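PDB 2J4D: cryptochrome DASH, chloroplastic/mitochondrial, which repairs cyclobutane pyrimidine dimers in single-stranded DNA as a flavin photolyase carrying a folate light antenna, and may also act as a photoreceptor. Local coordinates for residues Trp45-Leu50 against His142-Ser147. Residues are numbered along the deposited sequence; the frame is centred on the assembly and turned at random.
With MHF (5,10-methenyl-6,7,8-trihydrofolic acid), chain D.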
# COMPACT_ATOMS: atom_id res chain seq x y z
N TRP A 45 7.10 8.00 -16.35
CA TRP A 45 6.66 6.62 -16.18
C TRP A 45 6.12 6.37 -14.76
O TRP A 45 6.87 6.40 -13.78
CB TRP A 45 7.84 5.69 -16.50
CG TRP A 45 7.65 4.23 -16.16
CD1 TRP A 45 6.50 3.51 -16.22
CD2 TRP A 45 8.67 3.33 -15.71
NE1 TRP A 45 6.74 2.21 -15.83
CE2 TRP A 45 8.06 2.07 -15.52
CE3 TRP A 45 10.05 3.47 -15.46
CZ2 TRP A 45 8.78 0.95 -15.08
CZ3 TRP A 45 10.76 2.35 -15.02
CH2 TRP A 45 10.13 1.11 -14.84
N PHE A 46 4.81 6.15 -14.69
CA PHE A 46 4.10 5.89 -13.44
C PHE A 46 4.13 4.42 -13.05
O PHE A 46 4.03 3.54 -13.90
CB PHE A 46 2.62 6.31 -13.57
CG PHE A 46 2.37 7.79 -13.42
CD1 PHE A 46 2.15 8.35 -12.16
CD2 PHE A 46 2.28 8.61 -14.54
CE1 PHE A 46 1.84 9.70 -12.01
CE2 PHE A 46 1.97 9.97 -14.41
CZ PHE A 46 1.74 10.52 -13.14
N ARG A 47 4.27 4.16 -11.76
CA ARG A 47 4.23 2.80 -11.24
C ARG A 47 3.32 2.83 -10.02
O ARG A 47 2.10 2.77 -10.18
CB ARG A 47 5.64 2.31 -10.91
CG ARG A 47 6.35 1.77 -12.16
CD ARG A 47 7.50 0.81 -11.81
NE ARG A 47 8.63 1.53 -11.26
CZ ARG A 47 9.81 0.99 -10.98
NH1 ARG A 47 10.02 -0.31 -11.19
NH2 ARG A 47 10.79 1.75 -10.52
N ASN A 48 3.88 2.93 -8.82
CA ASN A 48 3.02 2.99 -7.63
C ASN A 48 3.11 4.38 -7.01
O ASN A 48 3.36 4.54 -5.82
CB ASN A 48 3.38 1.89 -6.64
CG ASN A 48 2.68 0.57 -6.98
OD1 ASN A 48 1.46 0.43 -6.83
ND2 ASN A 48 3.45 -0.40 -7.47
N ASP A 49 2.88 5.37 -7.85
CA ASP A 49 2.91 6.78 -7.48
C ASP A 49 1.79 7.44 -8.28
O ASP A 49 1.99 8.49 -8.90
CB ASP A 49 4.28 7.38 -7.83
CG ASP A 49 4.67 7.15 -9.30
OD1 ASP A 49 4.02 6.36 -10.00
OD2 ASP A 49 5.66 7.77 -9.74
N LEU A 50 0.61 6.82 -8.25
CA LEU A 50 -0.54 7.30 -9.03
C LEU A 50 -1.22 8.55 -8.46
O LEU A 50 -2.37 8.50 -8.01
CB LEU A 50 -1.55 6.16 -9.19
CG LEU A 50 -0.91 4.84 -9.65
CD1 LEU A 50 -1.99 3.77 -9.82
CD2 LEU A 50 -0.14 5.07 -10.95
N HIS A 142 9.82 6.97 -10.22
CA HIS A 142 10.23 6.85 -8.83
C HIS A 142 11.04 5.59 -8.67
O HIS A 142 10.76 4.57 -9.31
CB HIS A 142 9.01 6.82 -7.91
CG HIS A 142 8.47 8.18 -7.60
ND1 HIS A 142 9.17 9.10 -6.86
CD2 HIS A 142 7.31 8.78 -7.95
CE1 HIS A 142 8.46 10.21 -6.76
NE2 HIS A 142 7.33 10.04 -7.42
N LYS A 143 12.05 5.65 -7.81
CA LYS A 143 12.92 4.52 -7.53
C LYS A 143 12.19 3.51 -6.65
O LYS A 143 11.52 3.90 -5.69
CB LYS A 143 14.17 5.01 -6.80
CG LYS A 143 15.20 3.92 -6.49
CD LYS A 143 16.05 3.62 -7.73
CE LYS A 143 17.03 2.48 -7.47
NZ LYS A 143 16.32 1.18 -7.34
N GLU A 144 12.31 2.23 -6.98
CA GLU A 144 11.69 1.21 -6.15
C GLU A 144 12.82 0.47 -5.43
O GLU A 144 14.00 0.70 -5.71
CB GLU A 144 10.84 0.26 -6.99
CG GLU A 144 9.50 0.88 -7.39
CD GLU A 144 8.54 1.02 -6.21
OE1 GLU A 144 8.95 0.79 -5.06
OE2 GLU A 144 7.35 1.36 -6.45
N THR A 145 12.47 -0.44 -4.52
CA THR A 145 13.51 -1.12 -3.76
C THR A 145 13.70 -2.63 -3.89
O THR A 145 14.82 -3.12 -3.74
CB THR A 145 13.34 -0.82 -2.24
OG1 THR A 145 12.06 -1.29 -1.81
CG2 THR A 145 13.45 0.67 -1.97
N CYS A 146 12.63 -3.37 -4.14
CA CYS A 146 12.76 -4.83 -4.21
C CYS A 146 13.16 -5.41 -5.56
O CYS A 146 12.99 -4.80 -6.61
CB CYS A 146 11.47 -5.49 -3.72
SG CYS A 146 11.10 -5.02 -2.00
N SER A 147 13.72 -6.62 -5.49
CA SER A 147 14.20 -7.38 -6.65
C SER A 147 13.45 -7.25 -7.97
O SER A 147 14.02 -6.86 -8.99
CB SER A 147 14.27 -8.87 -6.27
OG SER A 147 14.47 -9.68 -7.43
N1 MHF D . 6.59 -8.39 -4.68
C2 MHF D . 7.18 -7.25 -5.17
NA2 MHF D . 6.42 -6.13 -5.33
N3 MHF D . 8.48 -7.22 -5.50
C4 MHF D . 9.27 -8.33 -5.38
O4 MHF D . 10.47 -8.29 -5.70
C4A MHF D . 8.69 -9.54 -4.89
N5 MHF D . 9.40 -10.76 -4.76
C6 MHF D . 8.70 -12.08 -4.58
C7 MHF D . 7.61 -11.85 -3.51
N8 MHF D . 6.76 -10.73 -4.02
C8A MHF D . 7.33 -9.55 -4.52
C9 MHF D . 9.80 -13.12 -4.22
N10 MHF D . 11.00 -12.27 -4.07
C11 MHF D . 10.81 -11.12 -4.96
C12 MHF D . 14.76 -14.23 -4.81
C13 MHF D . 13.80 -14.77 -3.90
C14 MHF D . 12.58 -14.14 -3.69
C15 MHF D . 12.25 -12.94 -4.38
C16 MHF D . 13.22 -12.40 -5.32
C17 MHF D . 14.46 -13.04 -5.53
C MHF D . 16.08 -14.90 -4.96
O MHF D . 16.31 -15.91 -4.30
N MHF D . 17.03 -14.42 -5.79
CA MHF D . 18.32 -15.09 -5.90
CB MHF D . 18.94 -14.86 -7.27
CG MHF D . 18.10 -15.37 -8.42
CD MHF D . 17.82 -16.85 -8.31
OE1 MHF D . 18.76 -17.65 -8.48
OE2 MHF D . 16.65 -17.21 -8.03
CT MHF D . 19.28 -14.56 -4.82
O1 MHF D . 18.98 -13.51 -4.22
O2 MHF D . 20.32 -15.21 -4.58
O HOH W 1 7.22 6.08 -11.25
O HOH W 2 8.22 4.00 -9.92
O HOH W 3 6.42 3.50 -7.72
O HOH W 4 6.08 -0.48 -7.82
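At the C-terminal edge of the parallel sheet in the photolyase alpha/beta domain, strands 41-46 and 138-142 run out into loops, and Arg47 of the first loop reaches across to His142 and Glu144 of the second. Its NH2 gives a hydrogen bond to the backbone O of His142, 3.1 Å long, fairly straight (155° at the hydrogen) and near the guanidinium plane. The same oxygen also accepts a hydrogen bond from a water that in turn accepts one from Arg47 NE. Glu144 CG lies 3.5 Å from Arg47 NH2 over one face of the guanidinium, and the rim of the Trp45 indole, near CH2, covers the other. A flat cation suits this slot, since its faces can pack against CG and the indole while its N-H groups bond at the edge. Glu144 meets it through methylenes because its chain bends at chi2 (-71°), which turns the carboxylate aside; OE1 forms a salt bridge with Arg333, and OE2 receives two waters held by Asn48 N and ND2. Arg47 NH2 also forms a salt bridge with Glu153 of helix 147-161, an acid it shares with Lys143. In the Rossmann-like order 3-2-1-4-5, the two loops leave the adjacent first and fourth strands, from which the chain crosses over in opposite directions. Between the loops a water donates to Trp45 O and, at 2.8 Å, to Asp49 OD2, while accepting from His142 N. Asp49 OD1 accepts a hydrogen bond from Arg47 N, so an aspartate serves both its own loop and the shared water. An alanine in place of Arg47 would probably leave His142 O without its direct donor and Glu153 with Lys143 alone of its two cations. Farther along, Cys146 CB comes within 3.6 Å of O4 of the folate.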